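Local coordinates for protein O-methyltransferase family 2 (Planctopirus limnophila, PDB 5I2H) that probably transfers methyl groups from S-adenosyl-L-methionine to hydroxyl groups of small molecules, and binds the flavone apigenin in this crystal form, at residues 20-25 against 353-358; 30-35 against 68-73; 208-213 against 298-303; 316-321 against 327-332. One frame throughout, in Å; residues are numbered along the deposited sequence. Where two conformers were deposited one is given.

Contact 1. Residues 20-25 against 353-358; sequences IFDLFR and SAHGHL
F21 and A354 mark the closest approach of the two backbones, their CA atoms 7.7 Å apart, where helix 18-24 faces a type I' turn running from S353 to G356. The turn is closed by G356 N donating to S353 O, and A354 and H355 occupy its two middle positions with positive phi; from there the H355 side chain points to the helix. D22 reaches from the opposite direction and receives the NE2 hydrogen between both carboxylate oxygens. NE2 lies 2.9 Å from D22 OD1, in a bent bond, and 3.1 Å from D22 OD2, in a straighter one of 160°. Each oxygen offers its syn lone pair, and carboxylate and imidazole are nearly coplanar, 18° apart, so the fork meets the ring at its edge. The D22 torsion that allows this sets CG opposite the carbonyl carbon (chi1 -66°). The turn joins antiparallel strands 345-351 and 357-362, the hairpin at one margin of the methyltransferase sheet, while the helix falls in the dimerisation region; the pair thus bridges two parts of the chain far apart in sequence. With a leucine in place of D22, the NE2 hydrogen of H355 would probably lose both acceptors and the ring would be less firmly fixed. E313 of helix 312-324 also touches D22 and H355, and this gathering of acidic groups might favour a protonated imidazole. Beside the polar pair, F21 CD2 comes within 4.4 Å of A354 CB, a light apolar touch, and the F21 ring meets Y109 of the second subunit edge-to-face.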
loop_
_atom_site.group_PDB
_atom_site.type_symbol
_atom_site.label_atom_id
_atom_site.label_comp_id
_atom_site.label_asym_id
_atom_site.label_seq_id
_atom_site.Cartn_x
_atom_site.Cartn_y
_atom_site.Cartn_z
ATOM N N ILE A 20 -10.690 3.640 1.503
ATOM C CA ILE A 20 -10.494 2.842 0.292
ATOM C C ILE A 20 -9.478 3.524 -0.621
ATOM O O ILE A 20 -8.630 2.862 -1.227
ATOM C CB ILE A 20 -11.838 2.598 -0.421
ATOM C CG1 ILE A 20 -12.709 1.653 0.411
ATOM C CG2 ILE A 20 -11.587 2.047 -1.850
ATOM C CD1 ILE A 20 -14.178 1.613 -0.030
ATOM N N PHE A 21 -9.559 4.853 -0.761
ATOM C CA PHE A 21 -8.565 5.570 -1.568
ATOM C C PHE A 21 -7.173 5.364 -0.996
ATOM O O PHE A 21 -6.204 5.170 -1.738
ATOM C CB PHE A 21 -8.888 7.082 -1.611
ATOM C CG PHE A 21 -10.008 7.439 -2.552
ATOM C CD1 PHE A 21 -9.831 7.349 -3.942
ATOM C CD2 PHE A 21 -11.199 7.903 -2.089
ATOM C CE1 PHE A 21 -10.862 7.677 -4.827
ATOM C CE2 PHE A 21 -12.248 8.240 -2.993
ATOM C CZ PHE A 21 -12.076 8.108 -4.348
ATOM N N ASP A 22 -7.062 5.408 0.342
ATOM C CA ASP A 22 -5.754 5.289 0.965
ATOM C C ASP A 22 -5.175 3.913 0.712
ATOM O O ASP A 22 -3.983 3.788 0.379
ATOM C CB ASP A 22 -5.860 5.580 2.464
ATOM C CG ASP A 22 -6.246 7.024 2.758
ATOM O OD1 ASP A 22 -6.121 7.879 1.865
ATOM O OD2 ASP A 22 -6.686 7.325 3.892
ATOM N N LEU A 23 -5.998 2.874 0.839
ATOM C CA LEU A 23 -5.504 1.516 0.567
ATOM C C LEU A 23 -5.081 1.395 -0.880
ATOM O O LEU A 23 -4.084 0.735 -1.196
ATOM C CB LEU A 23 -6.585 0.466 0.850
ATOM C CG LEU A 23 -6.881 0.117 2.296
ATOM C CD1 LEU A 23 -8.234 -0.578 2.402
ATOM C CD2 LEU A 23 -5.763 -0.796 2.804
ATOM N N PHE A 24 -5.867 2.003 -1.777
ATOM C CA PHE A 24 -5.617 1.906 -3.204
ATOM C C PHE A 24 -4.257 2.473 -3.612
ATOM O O PHE A 24 -3.715 2.062 -4.653
ATOM C CB PHE A 24 -6.765 2.616 -3.944
ATOM C CG PHE A 24 -6.645 2.586 -5.440
ATOM C CD1 PHE A 24 -6.757 1.397 -6.129
ATOM C CD2 PHE A 24 -6.498 3.763 -6.149
ATOM C CE1 PHE A 24 -6.670 1.356 -7.510
ATOM C CE2 PHE A 24 -6.414 3.747 -7.548
ATOM C CZ PHE A 24 -6.508 2.523 -8.225
ATOM N N ARG A 25 -3.687 3.414 -2.830
ATOM C CA ARG A 25 -2.377 3.976 -3.188
ATOM C C ARG A 25 -1.207 3.104 -2.772
ATOM O O ARG A 25 -0.059 3.556 -2.900
ATOM C CB ARG A 25 -2.120 5.323 -2.536
ATOM C CG ARG A 25 -3.275 6.176 -2.390
ATOM C CD ARG A 25 -3.573 6.855 -3.639
ATOM N NE ARG A 25 -4.669 7.797 -3.447
ATOM C CZ ARG A 25 -5.433 8.179 -4.451
ATOM N NH1 ARG A 25 -6.415 9.035 -4.258
ATOM N NH2 ARG A 25 -5.202 7.660 -5.670
ATOM N N SER A 353 -13.973 16.194 2.191
ATOM C CA SER A 353 -13.814 14.768 2.482
ATOM C C SER A 353 -12.787 14.197 1.514
ATOM O O SER A 353 -12.287 14.902 0.634
ATOM C CB SER A 353 -15.134 13.995 2.371
ATOM O OG SER A 353 -14.910 12.637 2.738
ATOM N N ALA A 354 -12.476 12.908 1.680
ATOM C CA ALA A 354 -11.453 12.235 0.875
ATOM C C ALA A 354 -10.159 13.048 0.854
ATOM O O ALA A 354 -9.505 13.201 -0.180
ATOM C CB ALA A 354 -11.954 11.948 -0.549
ATOM N N HIS A 355 -9.787 13.584 2.014
ATOM C CA HIS A 355 -8.600 14.416 2.213
ATOM C C HIS A 355 -8.677 15.780 1.528
ATOM O O HIS A 355 -7.664 16.496 1.484
ATOM C CB HIS A 355 -7.328 13.663 1.787
ATOM C CG HIS A 355 -7.120 12.389 2.549
ATOM N ND1 HIS A 355 -7.142 12.341 3.929
ATOM C CD2 HIS A 355 -6.926 11.116 2.131
ATOM C CE1 HIS A 355 -6.944 11.095 4.325
ATOM N NE2 HIS A 355 -6.814 10.333 3.255
ATOM N N GLY A 356 -9.831 16.162 0.988
ATOM C CA GLY A 356 -9.955 17.448 0.324
ATOM C C GLY A 356 -10.042 18.598 1.299
ATOM O O GLY A 356 -10.455 18.446 2.461
ATOM N N HIS A 357 -9.600 19.760 0.831
ATOM C CA HIS A 357 -9.659 20.999 1.591
ATOM C C HIS A 357 -10.108 22.101 0.660
ATOM O O HIS A 357 -9.631 22.175 -0.467
ATOM C CB HIS A 357 -8.298 21.379 2.174
ATOM C CG HIS A 357 -7.899 20.505 3.304
ATOM N ND1 HIS A 357 -7.254 19.299 3.129
ATOM C CD2 HIS A 357 -8.140 20.623 4.631
ATOM C CE1 HIS A 357 -7.074 18.730 4.310
ATOM N NE2 HIS A 357 -7.605 19.510 5.236
ATOM N N LEU A 358 -11.011 22.951 1.135
ATOM C CA LEU A 358 -11.443 24.126 0.385
ATOM C C LEU A 358 -10.633 25.305 0.908
ATOM O O LEU A 358 -10.770 25.696 2.080
ATOM C CB LEU A 358 -12.947 24.358 0.549
ATOM C CG LEU A 358 -13.462 25.716 0.059
ATOM C CD1 LEU A 358 -13.152 25.988 -1.439
ATOM C CD2 LEU A 358 -14.974 25.832 0.355
#

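Contact 2. Residues 30-35 against 68-73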
loop_
_atom_site.group_PDB
_atom_site.type_symbol
_atom_site.label_atom_id
_atom_site.label_comp_id
_atom_site.label_asym_id
_atom_site.label_seq_id
_atom_site.Cartn_x
_atom_site.Cartn_y
_atom_site.Cartn_z
ATOM N N THR A 30 5.317 0.482 -2.236
ATOM C CA THR A 30 6.222 -0.564 -2.718
ATOM C C THR A 30 7.183 -0.012 -3.764
ATOM O O THR A 30 8.395 -0.241 -3.704
ATOM C CB THR A 30 5.401 -1.693 -3.338
ATOM O OG1 THR A 30 4.417 -2.101 -2.397
ATOM C CG2 THR A 30 6.296 -2.873 -3.761
ATOM N N GLU A 31 6.643 0.709 -4.741
ATOM C CA GLU A 31 7.463 1.205 -5.841
ATOM C C GLU A 31 8.489 2.233 -5.372
ATOM O O GLU A 31 9.643 2.214 -5.823
ATOM C CB GLU A 31 6.564 1.793 -6.918
ATOM C CG GLU A 31 5.757 0.689 -7.623
ATOM C CD GLU A 31 4.494 1.233 -8.328
ATOM O OE1 GLU A 31 4.338 2.467 -8.449
ATOM O OE2 GLU A 31 3.664 0.427 -8.780
ATOM N N LEU A 32 8.107 3.145 -4.481
ATOM C CA LEU A 32 9.091 4.128 -4.034
ATOM C C LEU A 32 10.191 3.463 -3.206
ATOM O O LEU A 32 11.365 3.844 -3.299
ATOM C CB LEU A 32 8.425 5.247 -3.242
ATOM C CG LEU A 32 9.410 6.387 -2.855
ATOM C CD1 LEU A 32 10.019 7.077 -4.065
ATOM C CD2 LEU A 32 8.723 7.431 -2.042
ATOM N N LEU A 33 9.830 2.456 -2.400
ATOM C CA LEU A 33 10.840 1.706 -1.643
ATOM C C LEU A 33 11.814 1.018 -2.584
ATOM O O LEU A 33 13.041 1.151 -2.432
ATOM C CB LEU A 33 10.172 0.676 -0.711
ATOM C CG LEU A 33 9.608 1.306 0.557
ATOM C CD1 LEU A 33 8.671 0.300 1.235
ATOM C CD2 LEU A 33 10.719 1.780 1.505
ATOM N N ALA A 34 11.285 0.275 -3.571
ATOM C CA ALA A 34 12.159 -0.447 -4.498
ATOM C C ALA A 34 12.980 0.516 -5.349
ATOM O O ALA A 34 14.171 0.268 -5.597
ATOM C CB ALA A 34 11.335 -1.401 -5.382
ATOM N N ALA A 35 12.365 1.599 -5.837
ATOM C CA ALA A 35 13.122 2.600 -6.602
ATOM C C ALA A 35 14.254 3.182 -5.761
ATOM O O ALA A 35 15.381 3.354 -6.243
ATOM C CB ALA A 35 12.188 3.720 -7.081
ATOM N N GLN A 68 11.487 16.316 -4.816
ATOM C CA GLN A 68 10.506 16.627 -3.780
ATOM C C GLN A 68 9.574 15.454 -3.545
ATOM O O GLN A 68 9.292 15.120 -2.392
ATOM C CB GLN A 68 9.668 17.867 -4.105
ATOM C CG GLN A 68 10.376 19.195 -4.094
ATOM C CD GLN A 68 10.516 19.825 -2.715
ATOM O OE1 GLN A 68 10.500 19.150 -1.689
ATOM N NE2 GLN A 68 10.638 21.150 -2.698
ATOM N N VAL A 69 9.043 14.839 -4.611
ATOM C CA VAL A 69 8.067 13.782 -4.339
ATOM C C VAL A 69 8.760 12.573 -3.697
ATOM O O VAL A 69 8.170 11.891 -2.852
ATOM C CB VAL A 69 7.244 13.362 -5.581
ATOM C CG1 VAL A 69 6.584 14.586 -6.235
ATOM C CG2 VAL A 69 8.049 12.611 -6.602
ATOM N N LEU A 70 10.015 12.305 -4.073
ATOM C CA LEU A 70 10.767 11.197 -3.492
ATOM C C LEU A 70 11.055 11.468 -2.024
ATOM O O LEU A 70 10.830 10.602 -1.165
ATOM C CB LEU A 70 12.065 10.987 -4.288
ATOM C CG LEU A 70 12.959 9.864 -3.752
ATOM C CD1 LEU A 70 13.618 9.052 -4.872
ATOM C CD2 LEU A 70 14.040 10.456 -2.899
ATOM N N VAL A 71 11.535 12.678 -1.717
ATOM C CA VAL A 71 11.869 13.007 -0.335
ATOM C C VAL A 71 10.619 13.031 0.526
ATOM O O VAL A 71 10.614 12.512 1.657
ATOM C CB VAL A 71 12.635 14.341 -0.264
ATOM C CG1 VAL A 71 12.670 14.872 1.190
ATOM C CG2 VAL A 71 14.049 14.157 -0.812
ATOM N N THR A 72 9.543 13.652 0.027
ATOM C CA THR A 72 8.298 13.677 0.784
ATOM C C THR A 72 7.785 12.268 1.063
ATOM O O THR A 72 7.362 11.963 2.190
ATOM C CB THR A 72 7.256 14.515 0.032
ATOM O OG1 THR A 72 7.705 15.874 0.037
ATOM C CG2 THR A 72 5.859 14.430 0.659
ATOM N N GLY A 73 7.828 11.386 0.066
ATOM C CA GLY A 73 7.368 10.016 0.297
ATOM C C GLY A 73 8.188 9.295 1.359
ATOM O O GLY A 73 7.647 8.621 2.257
#
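L32 of helix 26-39 carries almost all of this contact, reaching across to L70 and G73 of helix 64-76 where the L32 and L70 CA atoms are 7.3 Å apart. The tight part surrounds its two methyl groups. CD2 rests 3.7 Å from G73 CA and also lies 3.9 Å from the backbone oxygen of L70. A side chain at G73 would fall on that methyl, so the glycine makes the notch into which L32 fits. CD1 takes the other branch and lies 4.1 Å from L70 CG, with the two leucine side chains meeting at a slant. L32 extends this far because its CG stands opposite the backbone N (chi1 -175°), which carries the fork out from the helix. An alanine in place of L32 would probably open a gap in front of G73 and take from L70 the methyl that packs on its CG. The looser margin is at A35, which turns toward segment 68-73 but does not touch it, and E31, partly exposed, turns to a different side, where OE2 bonds N27 ND2. Both helices belong to the dimerisation region, whose helices and the hairpin of strands 80-82 and 88-90 are consistent with a winged-helix fold. L319 of helix 312-324 packs on L32 and V69, helix 117-128 covers A34 and A35, and L33 and T30 face the second subunit.

Contact 3. Residues 208-213 against 298-303; sequences GIYTMA and LIHDVL
Next to the pair Y210 and H300, D301 OD1 is gripped twice: V302 N donates to it over 2.8 Å, meeting it on the anti side and 20° out of the carboxylate plane, and H273 ND1 forms a second hydrogen bond. H273 in turn hydrogen-bonds the bound apigenin through NE2, so D301 is a second-shell residue that probably helps to set the H273 ring. The contact itself is aromatic. H300 turns its edge toward the face of Y210 in an offset edge-to-face arrangement, with centroids 5.0 Å apart and planes at 64°. The closest carbons, Y210 CE1 and H300 CE1, are separated by 3.5 Å, while the phenol oxygen of Y210 lies near the imidazole plane, at its edge. H300 CG is trans to the backbone N (chi1 -177°), which swings the ring off strand 296-301 toward the helix. Its rotation is then fixed from both nitrogens: ND1 bonds S269 OG and NE2 bonds T352 OG1. F176 meets both rings edge-to-face, completing a buried aromatic cluster. G208, with positive phi, is the N-cap of helix 209-217, and strand 199-203, this glycine-containing turn and the helix form the unit that in Rossmann-like methyltransferases receives S-adenosyl-L-methionine.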
loop_
_atom_site.group_PDB
_atom_site.type_symbol
_atom_site.label_atom_id
_atom_site.label_comp_id
_atom_site.label_asym_id
_atom_site.label_seq_id
_atom_site.Cartn_x
_atom_site.Cartn_y
_atom_site.Cartn_z
ATOM N N GLY A 208 -18.330 18.570 -13.459
ATOM C CA GLY A 208 -19.071 19.715 -12.954
ATOM C C GLY A 208 -19.923 19.407 -11.729
ATOM O O GLY A 208 -20.777 20.215 -11.322
ATOM N N ILE A 209 -19.692 18.240 -11.129
ATOM C CA ILE A 209 -20.532 17.761 -10.034
ATOM C C ILE A 209 -20.461 18.704 -8.841
ATOM O O ILE A 209 -21.474 18.920 -8.154
ATOM C CB ILE A 209 -20.118 16.330 -9.674
ATOM C CG1 ILE A 209 -20.619 15.377 -10.777
ATOM C CG2 ILE A 209 -20.681 15.890 -8.321
ATOM C CD1 ILE A 209 -19.947 14.009 -10.712
ATOM N N TYR A 210 -19.273 19.272 -8.556
ATOM C CA TYR A 210 -19.190 20.181 -7.416
ATOM C C TYR A 210 -20.091 21.388 -7.620
ATOM O O TYR A 210 -20.749 21.849 -6.675
ATOM C CB TYR A 210 -17.750 20.623 -7.161
ATOM C CG TYR A 210 -16.889 19.478 -6.652
ATOM C CD1 TYR A 210 -16.831 19.166 -5.302
ATOM C CD2 TYR A 210 -16.133 18.700 -7.527
ATOM C CE1 TYR A 210 -16.055 18.106 -4.841
ATOM C CE2 TYR A 210 -15.348 17.641 -7.070
ATOM C CZ TYR A 210 -15.303 17.358 -5.722
ATOM O OH TYR A 210 -14.536 16.305 -5.253
ATOM N N THR A 211 -20.105 21.929 -8.847
ATOM C CA THR A 211 -20.967 23.067 -9.151
ATOM C C THR A 211 -22.434 22.681 -9.081
ATOM O O THR A 211 -23.245 23.451 -8.552
ATOM C CB THR A 211 -20.617 23.624 -10.525
ATOM O OG1 THR A 211 -19.266 24.093 -10.476
ATOM C CG2 THR A 211 -21.532 24.789 -10.905
HETATM N N MSE A 212 -22.796 21.491 -9.587
HETATM C CA MSE A 212 -24.190 21.062 -9.513
HETATM C C MSE A 212 -24.658 20.963 -8.052
HETATM O O MSE A 212 -25.779 21.379 -7.750
HETATM C CB MSE A 212 -24.407 19.739 -10.240
HETATM C CG MSE A 212 -24.081 19.865 -11.715
HETATM SE SE MSE A 212 -23.987 18.098 -12.467
HETATM C CE MSE A 212 -22.971 18.669 -14.052
ATOM N N ALA A 213 -23.819 20.441 -7.147
ATOM C CA ALA A 213 -24.206 20.428 -5.736
ATOM C C ALA A 213 -24.405 21.847 -5.208
ATOM O O ALA A 213 -25.396 22.133 -4.518
ATOM C CB ALA A 213 -23.171 19.668 -4.909
ATOM N N LEU A 298 -11.731 29.747 -5.265
ATOM C CA LEU A 298 -11.947 28.532 -4.475
ATOM C C LEU A 298 -10.982 27.476 -4.982
ATOM O O LEU A 298 -11.134 26.974 -6.106
ATOM C CB LEU A 298 -13.387 28.044 -4.608
ATOM C CG LEU A 298 -14.465 29.107 -4.334
ATOM C CD1 LEU A 298 -15.852 28.543 -4.715
ATOM C CD2 LEU A 298 -14.442 29.730 -2.941
ATOM N N ILE A 299 -9.990 27.128 -4.168
ATOM C CA ILE A 299 -9.072 26.042 -4.519
ATOM C C ILE A 299 -9.490 24.840 -3.692
ATOM O O ILE A 299 -9.556 24.929 -2.458
ATOM C CB ILE A 299 -7.604 26.430 -4.247
ATOM C CG1 ILE A 299 -7.166 27.536 -5.217
ATOM C CG2 ILE A 299 -6.695 25.217 -4.372
ATOM C CD1 ILE A 299 -5.829 28.171 -4.820
ATOM N N HIS A 300 -9.794 23.721 -4.358
ATOM C CA HIS A 300 -10.213 22.507 -3.663
ATOM C C HIS A 300 -9.200 21.424 -3.993
ATOM O O HIS A 300 -9.074 21.032 -5.151
ATOM C CB HIS A 300 -11.630 22.102 -4.074
ATOM C CG HIS A 300 -12.161 20.904 -3.348
ATOM N ND1 HIS A 300 -12.673 19.814 -4.018
ATOM C CD2 HIS A 300 -12.266 20.617 -2.021
ATOM C CE1 HIS A 300 -13.071 18.904 -3.137
ATOM N NE2 HIS A 300 -12.836 19.366 -1.924
ATOM N N ASP A 301 -8.434 20.980 -2.998
ATOM C CA ASP A 301 -7.349 20.066 -3.317
ATOM C C ASP A 301 -6.933 19.369 -2.030
ATOM O O ASP A 301 -7.518 19.595 -0.958
ATOM C CB ASP A 301 -6.182 20.822 -3.996
ATOM C CG ASP A 301 -5.510 19.983 -5.063
ATOM O OD1 ASP A 301 -4.937 18.937 -4.688
ATOM O OD2 ASP A 301 -5.615 20.330 -6.261
ATOM N N VAL A 302 -5.966 18.467 -2.157
ATOM C CA VAL A 302 -5.407 17.828 -0.972
ATOM C C VAL A 302 -4.250 18.694 -0.480
ATOM O O VAL A 302 -3.791 19.603 -1.194
ATOM C CB VAL A 302 -4.954 16.383 -1.262
ATOM C CG1 VAL A 302 -6.168 15.518 -1.608
ATOM C CG2 VAL A 302 -3.859 16.353 -2.390
ATOM N N LEU A 303 -3.774 18.435 0.735
ATOM C CA LEU A 303 -2.693 19.231 1.316
ATOM C C LEU A 303 -1.607 18.351 1.913
ATOM O O LEU A 303 -1.891 17.515 2.779
ATOM C CB LEU A 303 -3.216 20.155 2.407
ATOM C CG LEU A 303 -4.218 21.207 1.937
ATOM C CD1 LEU A 303 -4.810 21.928 3.193
ATOM C CD2 LEU A 303 -3.594 22.191 0.950
#

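Contact 4. Residues 316-321 against 327-332; sequences LYSLAL and GRAYSL. With AGI (5,7-dihydroxy-2-(4-hydroxyphenyl)-4H-chromen-4-one), chain C.
S318 turns its hydroxyl across the gap to the loop, where A329 N donates to OG over 2.9 Å at 153°. OG stands opposite the backbone N of its own residue (chi1 -165°), an orientation that also sets it 3.4 Å from R328 CB and brings S318 CB to 3.8 Å from A329 CB. L321, one turn further on, presents its two branches to different partners. CD1 lies over one face of Y317, 4.0 Å above the plane and toward the rim, and the same methyl borders A329 N; CD2 approaches the apigenin carbon CAI. Y317 meets the flavone at the edge of its ring. Its hydroxyl is modelled 2.6 Å from AGI OAC, a hydrogen bond in which either oxygen might donate, although the exact place of that OH is doubtful. R328 runs away from the helix with an extended chain and curls NH1 back to A329 O at 2.8 Å, in the carbonyl plane, while Y330 CD1 lies over one guanidinium face. R328 NH2 makes a salt bridge to E334, which probably eases the nearness of R277. The buried amide of A329 thus has a hydroxyl as its acceptor, and the arginine satisfies the carbonyl on the other side of the same residue. The loop is consequently held against the same helix that carries Y317 and L321 to the flavone.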
loop_
_atom_site.group_PDB
_atom_site.type_symbol
_atom_site.label_atom_id
_atom_site.label_comp_id
_atom_site.label_asym_id
_atom_site.label_seq_id
_atom_site.Cartn_x
_atom_site.Cartn_y
_atom_site.Cartn_z
ATOM N N LEU A 316 1.692 9.458 -0.843
ATOM C CA LEU A 316 1.546 8.397 -1.846
ATOM C C LEU A 316 0.679 8.856 -3.009
ATOM O O LEU A 316 0.987 8.577 -4.172
ATOM C CB LEU A 316 0.981 7.117 -1.212
ATOM C CG LEU A 316 1.897 6.489 -0.130
ATOM C CD1 LEU A 316 1.291 5.170 0.386
ATOM C CD2 LEU A 316 3.340 6.234 -0.695
ATOM N N TYR A 317 -0.416 9.552 -2.714
ATOM C CA TYR A 317 -1.239 10.123 -3.777
ATOM C C TYR A 317 -0.421 11.092 -4.627
ATOM O O TYR A 317 -0.571 11.134 -5.859
ATOM C CB TYR A 317 -2.457 10.795 -3.142
ATOM C CG TYR A 317 -3.404 11.432 -4.111
ATOM C CD1 TYR A 317 -3.683 10.847 -5.336
ATOM C CD2 TYR A 317 -4.053 12.599 -3.775
ATOM C CE1 TYR A 317 -4.579 11.432 -6.214
ATOM C CE2 TYR A 317 -4.948 13.195 -4.647
ATOM C CZ TYR A 317 -5.189 12.613 -5.865
ATOM O OH TYR A 317 -6.094 13.197 -6.718
ATOM N N SER A 318 0.485 11.849 -3.989
ATOM C CA SER A 318 1.378 12.745 -4.728
ATOM C C SER A 318 2.245 11.993 -5.740
ATOM O O SER A 318 2.492 12.489 -6.851
ATOM C CB SER A 318 2.250 13.509 -3.741
ATOM O OG SER A 318 2.843 14.599 -4.408
ATOM N N LEU A 319 2.728 10.800 -5.373
ATOM C CA LEU A 319 3.466 9.983 -6.331
ATOM C C LEU A 319 2.594 9.571 -7.506
ATOM O O LEU A 319 3.079 9.512 -8.641
ATOM C CB LEU A 319 4.045 8.755 -5.650
ATOM C CG LEU A 319 5.202 9.095 -4.722
ATOM C CD1 LEU A 319 5.403 7.965 -3.661
ATOM C CD2 LEU A 319 6.502 9.330 -5.523
ATOM N N ALA A 320 1.313 9.269 -7.255
ATOM C CA ALA A 320 0.399 8.990 -8.363
ATOM C C ALA A 320 0.261 10.209 -9.269
ATOM O O ALA A 320 0.300 10.088 -10.493
ATOM C CB ALA A 320 -0.980 8.570 -7.849
ATOM N N LEU A 321 0.084 11.398 -8.676
ATOM C CA LEU A 321 -0.054 12.615 -9.484
ATOM C C LEU A 321 1.233 12.917 -10.251
ATOM O O LEU A 321 1.198 13.344 -11.423
ATOM C CB LEU A 321 -0.432 13.792 -8.583
ATOM C CG LEU A 321 -1.809 13.688 -7.917
ATOM C CD1 LEU A 321 -1.948 14.795 -6.893
ATOM C CD2 LEU A 321 -2.945 13.737 -8.974
ATOM N N GLY A 327 2.396 17.871 -12.187
ATOM C CA GLY A 327 2.480 18.416 -10.846
ATOM C C GLY A 327 2.732 17.404 -9.736
ATOM O O GLY A 327 3.429 16.392 -9.912
ATOM N N ARG A 328 2.143 17.690 -8.583
ATOM C CA ARG A 328 2.246 16.870 -7.386
ATOM C C ARG A 328 1.281 17.475 -6.373
ATOM O O ARG A 328 0.669 18.522 -6.633
ATOM C CB ARG A 328 3.682 16.849 -6.846
ATOM C CG ARG A 328 4.213 18.270 -6.454
ATOM C CD ARG A 328 5.328 18.133 -5.365
ATOM N NE ARG A 328 6.066 19.368 -5.104
ATOM C CZ ARG A 328 5.841 20.202 -4.092
ATOM N NH1 ARG A 328 4.882 19.945 -3.189
ATOM N NH2 ARG A 328 6.566 21.319 -3.989
ATOM N N ALA A 329 1.128 16.809 -5.215
ATOM C CA ALA A 329 0.393 17.470 -4.138
ATOM C C ALA A 329 1.226 18.623 -3.598
ATOM O O ALA A 329 2.465 18.555 -3.568
ATOM C CB ALA A 329 0.059 16.487 -3.007
ATOM N N TYR A 330 0.532 19.680 -3.164
ATOM C CA TYR A 330 1.154 20.881 -2.621
ATOM C C TYR A 330 0.669 21.123 -1.188
ATOM O O TYR A 330 -0.349 20.568 -0.761
ATOM C CB TYR A 330 0.851 22.115 -3.511
ATOM C CG TYR A 330 1.495 22.018 -4.871
ATOM C CD1 TYR A 330 2.887 22.104 -5.012
ATOM C CD2 TYR A 330 0.729 21.840 -6.028
ATOM C CE1 TYR A 330 3.499 22.023 -6.284
ATOM C CE2 TYR A 330 1.323 21.766 -7.274
ATOM C CZ TYR A 330 2.711 21.855 -7.400
ATOM O OH TYR A 330 3.300 21.765 -8.645
ATOM N N SER A 331 1.395 21.978 -0.446
ATOM C CA SER A 331 1.015 22.345 0.915
ATOM C C SER A 331 0.151 23.614 0.920
ATOM O O SER A 331 0.087 24.352 -0.062
ATOM C CB SER A 331 2.253 22.600 1.784
ATOM O OG SER A 331 2.945 23.740 1.264
ATOM N N LEU A 332 -0.504 23.877 2.065
ATOM C CA LEU A 332 -1.249 25.125 2.201
ATOM C C LEU A 332 -0.324 26.316 2.016
ATOM O O LEU A 332 -0.686 27.290 1.343
ATOM C CB LEU A 332 -1.948 25.206 3.558
ATOM C CG LEU A 332 -2.825 26.461 3.828
ATOM C CD1 LEU A 332 -3.937 26.653 2.808
ATOM C CD2 LEU A 332 -3.452 26.411 5.207
HETATM C CAG AGI C . -5.553 9.543 -14.700
HETATM C CAE AGI C . -5.272 8.528 -15.610
HETATM C CAM AGI C . -4.712 8.861 -16.840
HETATM O OAB AGI C . -4.440 7.849 -17.715
HETATM C CAF AGI C . -4.435 10.201 -17.160
HETATM C CAH AGI C . -4.716 11.221 -16.245
HETATM C CAP AGI C . -5.278 10.879 -15.013
HETATM C CAQ AGI C . -5.624 11.863 -13.951
HETATM O OAL AGI C . -5.896 11.264 -12.743
HETATM C CAJ AGI C . -5.682 13.257 -14.130
HETATM C CAR AGI C . -6.019 14.086 -13.043
HETATM O OAA AGI C . -6.094 15.330 -13.189
HETATM C CAT AGI C . -6.324 13.449 -11.707
HETATM C CAS AGI C . -6.233 11.973 -11.625
HETATM C CAK AGI C . -6.487 11.305 -10.440
HETATM C CAN AGI C . -6.835 12.019 -9.309
HETATM O OAC AGI C . -7.089 11.308 -8.186
HETATM C CAI AGI C . -6.948 13.418 -9.311
HETATM C CAO AGI C . -6.711 14.170 -10.449
HETATM O OAD AGI C . -6.835 15.508 -10.377
#

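How the contacts relate
Contact 1 joins the two ends of the chain, and contacts 2, 3 and 4 follow in that order between its segments. Contact 2 lies in the dimerisation region, contact 3 in the seven-stranded sheet domain, their centres about 28 Å apart and on opposite sides of the chain's centre. Contacts 1 and 3 share neighbouring strands 357-362 and 296-301, joined by a probable hydrogen bond from H357 N to D301 O. Contact 4 sits between the regions, its centre about 12 Å from those of both 1 and 2: helix 312-324 meets R25 through Y317, and L32 and V69 through L319. This helix thus links the dimerisation helices to the methyltransferase domain, with Y317 reaching the bound apigenin; contacts 1 and 2 also touch the second subunit.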